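Local coordinates for protein extracellular ligand-binding receptor (Desulfitobacterium hafniense, PDB 4Q6B) that binds leucine and probably serves as the extracellular receptor that delivers amino acids to an ABC transporter, at residues N122-Q127 and D339-K344; R131-Y136 and G251-S256; M145-T150 and N160-Y165. One frame throughout, in Å; residues are numbered along the deposited sequence. Where two conformers were deposited one is given.

Interaction 1 (N122-Q127 and D339-K344)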
# COMPACT_ATOMS: atom_id res chain seq x y z
N ASN A 122 7.55 1.69 0.93
CA ASN A 122 8.03 0.37 1.39
C ASN A 122 6.98 -0.71 1.14
O ASN A 122 6.95 -1.73 1.81
CB ASN A 122 8.51 0.37 2.86
CG ASN A 122 7.38 0.59 3.84
OD1 ASN A 122 6.35 1.15 3.46
ND2 ASN A 122 7.54 0.12 5.07
N ILE A 123 6.15 -0.49 0.12
CA ILE A 123 5.10 -1.44 -0.23
C ILE A 123 5.13 -1.58 -1.75
O ILE A 123 5.67 -0.69 -2.44
CB ILE A 123 3.72 -0.94 0.25
CG1 ILE A 123 3.42 0.46 -0.33
CG2 ILE A 123 3.69 -0.86 1.80
CD1 ILE A 123 2.01 0.75 -0.38
N PRO A 124 4.54 -2.65 -2.29
CA PRO A 124 4.51 -2.79 -3.77
C PRO A 124 3.60 -1.76 -4.41
O PRO A 124 2.57 -1.37 -3.82
CB PRO A 124 3.89 -4.19 -3.99
CG PRO A 124 3.25 -4.56 -2.66
CD PRO A 124 3.97 -3.81 -1.58
N SER A 125 3.94 -1.36 -5.63
CA SER A 125 3.11 -0.41 -6.37
C SER A 125 1.97 -1.18 -7.01
O SER A 125 1.98 -2.43 -7.04
CB SER A 125 3.89 0.23 -7.51
OG SER A 125 4.06 -0.69 -8.57
N ASP A 126 1.02 -0.42 -7.53
CA ASP A 126 -0.14 -0.98 -8.26
C ASP A 126 0.28 -1.89 -9.40
O ASP A 126 -0.41 -2.85 -9.71
CB ASP A 126 -1.02 0.13 -8.87
CG ASP A 126 -1.72 0.95 -7.83
OD1 ASP A 126 -1.98 0.44 -6.71
OD2 ASP A 126 -2.02 2.15 -8.14
N GLN A 127 1.36 -1.52 -10.07
CA GLN A 127 1.89 -2.28 -11.18
C GLN A 127 2.40 -3.65 -10.73
O GLN A 127 2.15 -4.67 -11.39
CB GLN A 127 2.95 -1.46 -11.92
CG GLN A 127 3.90 -2.27 -12.75
CD GLN A 127 4.77 -1.41 -13.63
OE1 GLN A 127 4.77 -0.18 -13.49
NE2 GLN A 127 5.51 -2.04 -14.54
N ASP A 339 10.02 -8.88 -2.88
CA ASP A 339 8.81 -9.69 -3.12
C ASP A 339 7.85 -9.56 -1.94
O ASP A 339 7.80 -10.40 -1.03
CB ASP A 339 9.14 -11.16 -3.42
CG ASP A 339 8.10 -11.81 -4.33
OD1 ASP A 339 6.89 -11.46 -4.20
OD2 ASP A 339 8.48 -12.63 -5.20
N LEU A 340 7.08 -8.47 -1.97
CA LEU A 340 6.22 -8.10 -0.84
C LEU A 340 4.72 -8.32 -1.13
O LEU A 340 3.92 -8.14 -0.22
CB LEU A 340 6.39 -6.62 -0.53
CG LEU A 340 7.82 -6.35 -0.09
CD1 LEU A 340 8.10 -4.86 -0.22
CD2 LEU A 340 8.02 -6.83 1.37
N VAL A 341 4.34 -8.69 -2.34
CA VAL A 341 2.91 -8.85 -2.62
C VAL A 341 2.37 -10.10 -1.91
O VAL A 341 2.98 -11.21 -1.97
CB VAL A 341 2.63 -8.96 -4.11
CG1 VAL A 341 1.14 -9.41 -4.38
CG2 VAL A 341 2.94 -7.61 -4.79
N VAL A 342 1.20 -9.95 -1.26
CA VAL A 342 0.54 -11.10 -0.61
C VAL A 342 -0.89 -11.15 -1.14
O VAL A 342 -1.61 -10.13 -1.11
CB VAL A 342 0.52 -10.86 0.92
CG1 VAL A 342 -0.31 -11.95 1.67
CG2 VAL A 342 1.94 -10.81 1.48
N LEU A 343 -1.29 -12.29 -1.68
CA LEU A 343 -2.66 -12.46 -2.18
C LEU A 343 -3.52 -13.01 -1.04
O LEU A 343 -3.13 -13.95 -0.31
CB LEU A 343 -2.69 -13.39 -3.38
CG LEU A 343 -1.80 -12.97 -4.56
CD1 LEU A 343 -2.13 -13.81 -5.80
CD2 LEU A 343 -2.01 -11.52 -4.89
N LYS A 344 -4.69 -12.41 -0.88
CA LYS A 344 -5.55 -12.69 0.28
C LYS A 344 -6.93 -12.98 -0.21
O LYS A 344 -7.44 -12.21 -1.00
CB LYS A 344 -5.60 -11.43 1.15
CG LYS A 344 -4.21 -10.96 1.62
CD LYS A 344 -4.28 -9.90 2.70
CE LYS A 344 -2.85 -9.46 3.04
NZ LYS A 344 -2.81 -8.43 4.09
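P124 packs against L340 and V341 at the hinge of a two-lobed periplasmic binding protein fold. N122-Q127 carries the chain from strand 119-121 of the five-stranded sheet to helix 126-139 in the other lobe, and D339-K344 enters the seven-stranded sheet there as strand 341-347. The proline ring provides three apolar points. Its CD lies 3.9 Å from L340 CB, while P124 CB and CG stand 3.6 Å and 3.7 Å from V341 CG2. A chi1 of 169° sets V341 CG1 anti to the backbone N, which places CG2 beside that N and brings it onto the ring. L340 CD1 also comes to 3.9 Å from the backbone oxygen N122 O.

Further out, the N122 side chain is held from the first lobe, its ND2 donating to A288 O in helix 284-301. V341 also touches E128 and Q132 of helix 126-139. D126 OD1 is hydrogen-bonded to T107 OG1, which ties the helix start to a residue of the leucine pocket. S125 is the N-cap: a weak bond links its OG to E128 N, and the same OG accepts a weak, strongly bent bond from Q127 N, 3.2 Å long with an angle of 122° at the hydrogen.

Interaction 2 (R131-Y136 and G251-S256)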
# COMPACT_ATOMS: atom_id res chain seq x y z
N ARG A 131 0.76 -7.33 -11.67
CA ARG A 131 1.61 -8.36 -12.26
C ARG A 131 1.42 -9.70 -11.54
O ARG A 131 1.27 -10.75 -12.18
CB ARG A 131 3.07 -7.91 -12.20
CG ARG A 131 4.03 -8.81 -12.92
CD ARG A 131 5.38 -8.10 -13.09
NE ARG A 131 6.21 -8.12 -11.88
CZ ARG A 131 7.49 -8.50 -11.85
NH1 ARG A 131 8.15 -8.48 -10.71
NH2 ARG A 131 8.09 -8.90 -12.96
N GLN A 132 1.39 -9.68 -10.21
CA GLN A 132 1.27 -10.93 -9.45
C GLN A 132 -0.12 -11.46 -9.56
O GLN A 132 -0.30 -12.68 -9.58
CB GLN A 132 1.60 -10.70 -7.97
CG GLN A 132 2.98 -10.20 -7.76
CD GLN A 132 3.98 -11.30 -7.81
OE1 GLN A 132 3.62 -12.48 -7.84
NE2 GLN A 132 5.26 -10.94 -7.84
N LEU A 133 -1.12 -10.56 -9.61
CA LEU A 133 -2.52 -11.02 -9.77
C LEU A 133 -2.72 -11.71 -11.11
O LEU A 133 -3.41 -12.77 -11.16
CB LEU A 133 -3.56 -9.90 -9.61
CG LEU A 133 -3.80 -9.43 -8.19
CD1 LEU A 133 -4.52 -8.08 -8.25
CD2 LEU A 133 -4.61 -10.46 -7.39
N ALA A 134 -2.10 -11.19 -12.16
CA ALA A 134 -2.29 -11.82 -13.48
C ALA A 134 -1.68 -13.21 -13.51
O ALA A 134 -2.27 -14.16 -14.07
CB ALA A 134 -1.69 -10.97 -14.59
N ILE A 135 -0.51 -13.34 -12.90
CA ILE A 135 0.16 -14.65 -12.85
C ILE A 135 -0.70 -15.68 -12.13
O ILE A 135 -0.84 -16.80 -12.60
CB ILE A 135 1.56 -14.54 -12.22
CG1 ILE A 135 2.46 -13.86 -13.25
CG2 ILE A 135 2.10 -15.95 -11.85
CD1 ILE A 135 3.79 -13.46 -12.74
N TYR A 136 -1.24 -15.30 -11.00
CA TYR A 136 -2.04 -16.21 -10.18
C TYR A 136 -3.32 -16.57 -10.92
O TYR A 136 -3.71 -17.75 -10.97
CB TYR A 136 -2.38 -15.55 -8.84
CG TYR A 136 -3.27 -16.44 -8.00
CD1 TYR A 136 -2.76 -17.56 -7.36
CD2 TYR A 136 -4.64 -16.16 -7.87
CE1 TYR A 136 -3.58 -18.37 -6.58
CE2 TYR A 136 -5.45 -16.97 -7.11
CZ TYR A 136 -4.93 -18.05 -6.47
OH TYR A 136 -5.77 -18.86 -5.73
N GLY A 251 -15.05 -15.12 -1.05
CA GLY A 251 -14.31 -15.51 -2.23
C GLY A 251 -13.59 -14.37 -2.93
O GLY A 251 -12.82 -14.62 -3.86
N LEU A 252 -13.82 -13.13 -2.48
CA LEU A 252 -13.03 -12.00 -3.00
C LEU A 252 -11.52 -12.19 -2.88
O LEU A 252 -11.01 -12.51 -1.80
CB LEU A 252 -13.44 -10.70 -2.31
CG LEU A 252 -12.68 -9.43 -2.71
CD1 LEU A 252 -13.08 -8.97 -4.10
CD2 LEU A 252 -12.92 -8.29 -1.69
N LEU A 253 -10.79 -12.01 -3.99
CA LEU A 253 -9.34 -12.08 -3.96
C LEU A 253 -8.78 -10.67 -3.94
O LEU A 253 -9.17 -9.84 -4.78
CB LEU A 253 -8.81 -12.86 -5.17
CG LEU A 253 -7.28 -13.02 -5.22
CD1 LEU A 253 -6.78 -13.98 -4.12
CD2 LEU A 253 -6.86 -13.54 -6.63
N VAL A 254 -7.86 -10.41 -3.01
CA VAL A 254 -7.27 -9.09 -2.84
C VAL A 254 -5.75 -9.13 -2.98
O VAL A 254 -5.10 -9.93 -2.36
CB VAL A 254 -7.65 -8.53 -1.46
CG1 VAL A 254 -6.93 -7.22 -1.19
CG2 VAL A 254 -9.16 -8.37 -1.36
N GLY A 255 -5.22 -8.26 -3.82
CA GLY A 255 -3.79 -8.15 -3.96
C GLY A 255 -3.33 -7.07 -3.01
O GLY A 255 -3.72 -5.93 -3.11
N SER A 256 -2.45 -7.44 -2.10
CA SER A 256 -2.10 -6.59 -0.98
C SER A 256 -0.71 -6.94 -0.54
O SER A 256 0.08 -7.38 -1.33
CB SER A 256 -3.09 -6.74 0.16
OG SER A 256 -2.90 -5.72 1.10
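L133 and Y136, three residues apart on helix 126-139, converge on L253 of strand 253-257. This is the helix-on-sheet layer of the alpha/beta lobe that carries the mixed seven-stranded sheet. The short helix and strand segments approach to 9.3 Å between axes, and their N-to-C directions differ by 142°, so the helix runs roughly against the strand beneath it.

The contact is apolar, and no hydrogen bond passes between the segments. One methyl does most of the work on the strand side. L253 CD2 lies 3.9 Å from L133 CD2, the two leucine side chains running antiparallel alongside one another and meeting through these methyls. The same methyl is 3.7 Å from both CD2 and CE2 of Y136, meeting the tyrosine ring obliquely. With CG anti to the backbone N (chi1 177°), the Y136 ring lies alongside the L253 side chain, whereas L133 CG lies beside its own N (chi1 -74°). The two groups therefore leave the helix by different routes and reach one methyl.

Backbone bonds fix each partner separately. Y136 N donates to Q132 O within the helix, and L253 is paired with L227 and A229 of strand 227-229, on the other side from strand 341-347, where V254 bonds K344.

Neighbouring side chains extend the apolar layer: L343 touches L133 and Y136, I228 touches L133 and L253, and L354 near the chain end touches Y136 and L253.

The closest backbone approach falls at a glycine. L133 and G255 have their CA atoms 6.6 Å apart, and with no side chain intervening, L133 CD2 comes to 4.2 Å from G255 CA.

Interaction 3 (M145-T150 and N160-Y165)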
# COMPACT_ATOMS: atom_id res chain seq x y z
N MSE A 145 -11.75 -12.10 -19.09
CA MSE A 145 -12.12 -11.36 -17.89
C MSE A 145 -12.70 -9.98 -18.24
O MSE A 145 -12.52 -9.46 -19.36
CB MSE A 145 -10.91 -11.22 -16.95
CG MSE A 145 -10.50 -12.56 -16.30
SE MSE A 145 -9.09 -12.28 -15.04
CE MSE A 145 -10.10 -11.26 -13.69
N VAL A 146 -13.39 -9.39 -17.27
CA VAL A 146 -13.95 -8.03 -17.41
C VAL A 146 -13.24 -7.09 -16.43
O VAL A 146 -12.87 -7.51 -15.35
CB VAL A 146 -15.48 -8.02 -17.11
CG1 VAL A 146 -16.04 -6.59 -16.95
CG2 VAL A 146 -16.26 -8.70 -18.26
N ILE A 147 -13.03 -5.83 -16.79
CA ILE A 147 -12.41 -4.88 -15.86
C ILE A 147 -13.41 -3.77 -15.58
O ILE A 147 -13.89 -3.11 -16.50
CB ILE A 147 -11.11 -4.26 -16.44
CG1 ILE A 147 -10.01 -5.32 -16.61
CG2 ILE A 147 -10.55 -3.15 -15.50
CD1 ILE A 147 -8.78 -4.75 -17.33
N TYR A 148 -13.74 -3.56 -14.29
CA TYR A 148 -14.57 -2.41 -13.87
C TYR A 148 -13.58 -1.40 -13.34
O TYR A 148 -12.82 -1.72 -12.43
CB TYR A 148 -15.52 -2.84 -12.73
CG TYR A 148 -16.39 -1.73 -12.17
CD1 TYR A 148 -17.05 -0.82 -13.00
CD2 TYR A 148 -16.63 -1.66 -10.80
CE1 TYR A 148 -17.90 0.20 -12.47
CE2 TYR A 148 -17.46 -0.69 -10.27
CZ TYR A 148 -18.11 0.23 -11.10
OH TYR A 148 -18.92 1.21 -10.58
N TYR A 149 -13.55 -0.19 -13.88
CA TYR A 149 -12.48 0.72 -13.47
C TYR A 149 -12.99 2.14 -13.21
O TYR A 149 -14.06 2.50 -13.67
CB TYR A 149 -11.35 0.75 -14.52
CG TYR A 149 -11.75 1.40 -15.80
CD1 TYR A 149 -11.40 2.73 -16.08
CD2 TYR A 149 -12.50 0.71 -16.74
CE1 TYR A 149 -11.81 3.35 -17.23
CE2 TYR A 149 -12.90 1.32 -17.90
CZ TYR A 149 -12.55 2.62 -18.15
OH TYR A 149 -12.95 3.22 -19.32
N THR A 150 -12.23 2.94 -12.45
CA THR A 150 -12.54 4.36 -12.29
C THR A 150 -11.88 5.13 -13.42
O THR A 150 -10.68 4.99 -13.68
CB THR A 150 -12.04 4.90 -10.95
OG1 THR A 150 -12.72 4.21 -9.89
CG2 THR A 150 -12.30 6.40 -10.83
N ASN A 160 -4.96 -0.44 -16.99
CA ASN A 160 -4.04 -0.68 -18.10
C ASN A 160 -2.89 -1.62 -17.71
O ASN A 160 -2.52 -2.47 -18.51
CB ASN A 160 -3.47 0.62 -18.65
CG ASN A 160 -4.52 1.45 -19.34
OD1 ASN A 160 -5.56 0.94 -19.76
ND2 ASN A 160 -4.26 2.74 -19.47
N ALA A 161 -2.34 -1.43 -16.51
CA ALA A 161 -1.36 -2.41 -15.97
C ALA A 161 -1.90 -3.84 -15.92
O ALA A 161 -1.26 -4.81 -16.39
CB ALA A 161 -0.86 -1.99 -14.58
N PHE A 162 -3.09 -4.02 -15.35
CA PHE A 162 -3.66 -5.35 -15.29
C PHE A 162 -3.92 -5.93 -16.69
O PHE A 162 -3.61 -7.11 -16.96
CB PHE A 162 -4.91 -5.43 -14.42
CG PHE A 162 -5.45 -6.83 -14.31
CD1 PHE A 162 -4.86 -7.75 -13.45
CD2 PHE A 162 -6.50 -7.25 -15.12
CE1 PHE A 162 -5.33 -9.06 -13.39
CE2 PHE A 162 -6.98 -8.57 -15.09
CZ PHE A 162 -6.39 -9.47 -14.21
N GLU A 163 -4.50 -5.13 -17.57
CA GLU A 163 -4.78 -5.61 -18.94
C GLU A 163 -3.48 -6.08 -19.64
O GLU A 163 -3.44 -7.12 -20.29
CB GLU A 163 -5.49 -4.50 -19.75
CG GLU A 163 -5.64 -4.86 -21.23
CD GLU A 163 -6.92 -4.31 -21.87
OE1 GLU A 163 -7.51 -3.34 -21.34
OE2 GLU A 163 -7.34 -4.87 -22.91
N ASP A 164 -2.41 -5.30 -19.50
CA ASP A 164 -1.14 -5.63 -20.14
C ASP A 164 -0.53 -6.90 -19.57
O ASP A 164 -0.12 -7.80 -20.30
CB ASP A 164 -0.16 -4.47 -20.02
CG ASP A 164 -0.61 -3.25 -20.82
OD1 ASP A 164 -0.05 -2.15 -20.61
OD2 ASP A 164 -1.55 -3.37 -21.64
N TYR A 165 -0.52 -7.03 -18.24
CA TYR A 165 0.02 -8.28 -17.69
C TYR A 165 -0.89 -9.48 -17.96
O TYR A 165 -0.40 -10.59 -18.23
CB TYR A 165 0.30 -8.13 -16.21
CG TYR A 165 1.50 -7.30 -15.94
CD1 TYR A 165 2.77 -7.70 -16.38
CD2 TYR A 165 1.40 -6.11 -15.23
CE1 TYR A 165 3.88 -6.92 -16.11
CE2 TYR A 165 2.51 -5.33 -14.96
CZ TYR A 165 3.74 -5.73 -15.40
OH TYR A 165 4.86 -4.96 -15.15
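E163, which packs its CB against I147, sends its carboxylate to R176: OE1 forms a salt bridge with R176 NH1, and N160 OD1 takes a hydrogen bond from that same nitrogen. Two side chains one helical turn apart on helix 153-168 thus grip a single guanidinium nitrogen. R176 belongs, with D175, to a calcium site, so N160 and E163 hold the side chain of a residue at that site; since a guanidinium is an unlikely ligand, any effect on the metal is probably indirect.

Apart from these polar ends the contact is apolar, and F162 occupies its middle. Selenomethionine M145 makes a Met-aromatic contact with it, approaching the ring edge: SE is 5.3 Å from the ring centroid and 85° off the ring normal, hence practically in the ring plane. The nearest ring atom is F162 CZ, at 4.0 Å from M145 SE. The bend at the end of the M145 chain also brings CE to 4.2 Å from F162 CZ. I147 reaches another part of the same edge, its CD1 lying 4.0 Å from F162 CD2. That methyl sits in the notch formed by F162 CD2 and E163 CB, with I147 CD1 4.1 Å from E163 CB. F162 CG, anti to the backbone N (chi1 -177°), puts the ring edge against M145 and I147.

M145 and I147, on alternate positions of the strand, therefore face the helix together. The segment axes are 10.2 Å apart and nearly antiparallel at 167°, as expected for strand and helix in a beta-alpha-beta crossover. Strand 144-149 pairs with strand 172-177, to which the crossover leads, and with strand 200-204, whose F202 stacks on F162. Helix 126-139 lies alongside, its L137 touching both M145 and F162.

In the fold
Interaction 1 spans the longest loop of chain, with interaction 2 nested inside it and interaction 3 nested inside both. Their centres lie about 10 Å (1 and 2), 12 Å (2 and 3) and 17 Å (1 and 3) apart. Helix 126-139 links the set: its start belongs to interaction 1, its middle to interaction 2, and it packs beside interaction 3, where R131 and A134 meet Y165. All three reach the mixed sheet, in which strands 341-347 and 253-257 are neighbours, joined in part by the V342-S256 backbone bond. The series runs from the inter-lobe hinge, where the P124 side chain is about 10 Å from the bound leucine, through one lobe's core to its calcium-binding side.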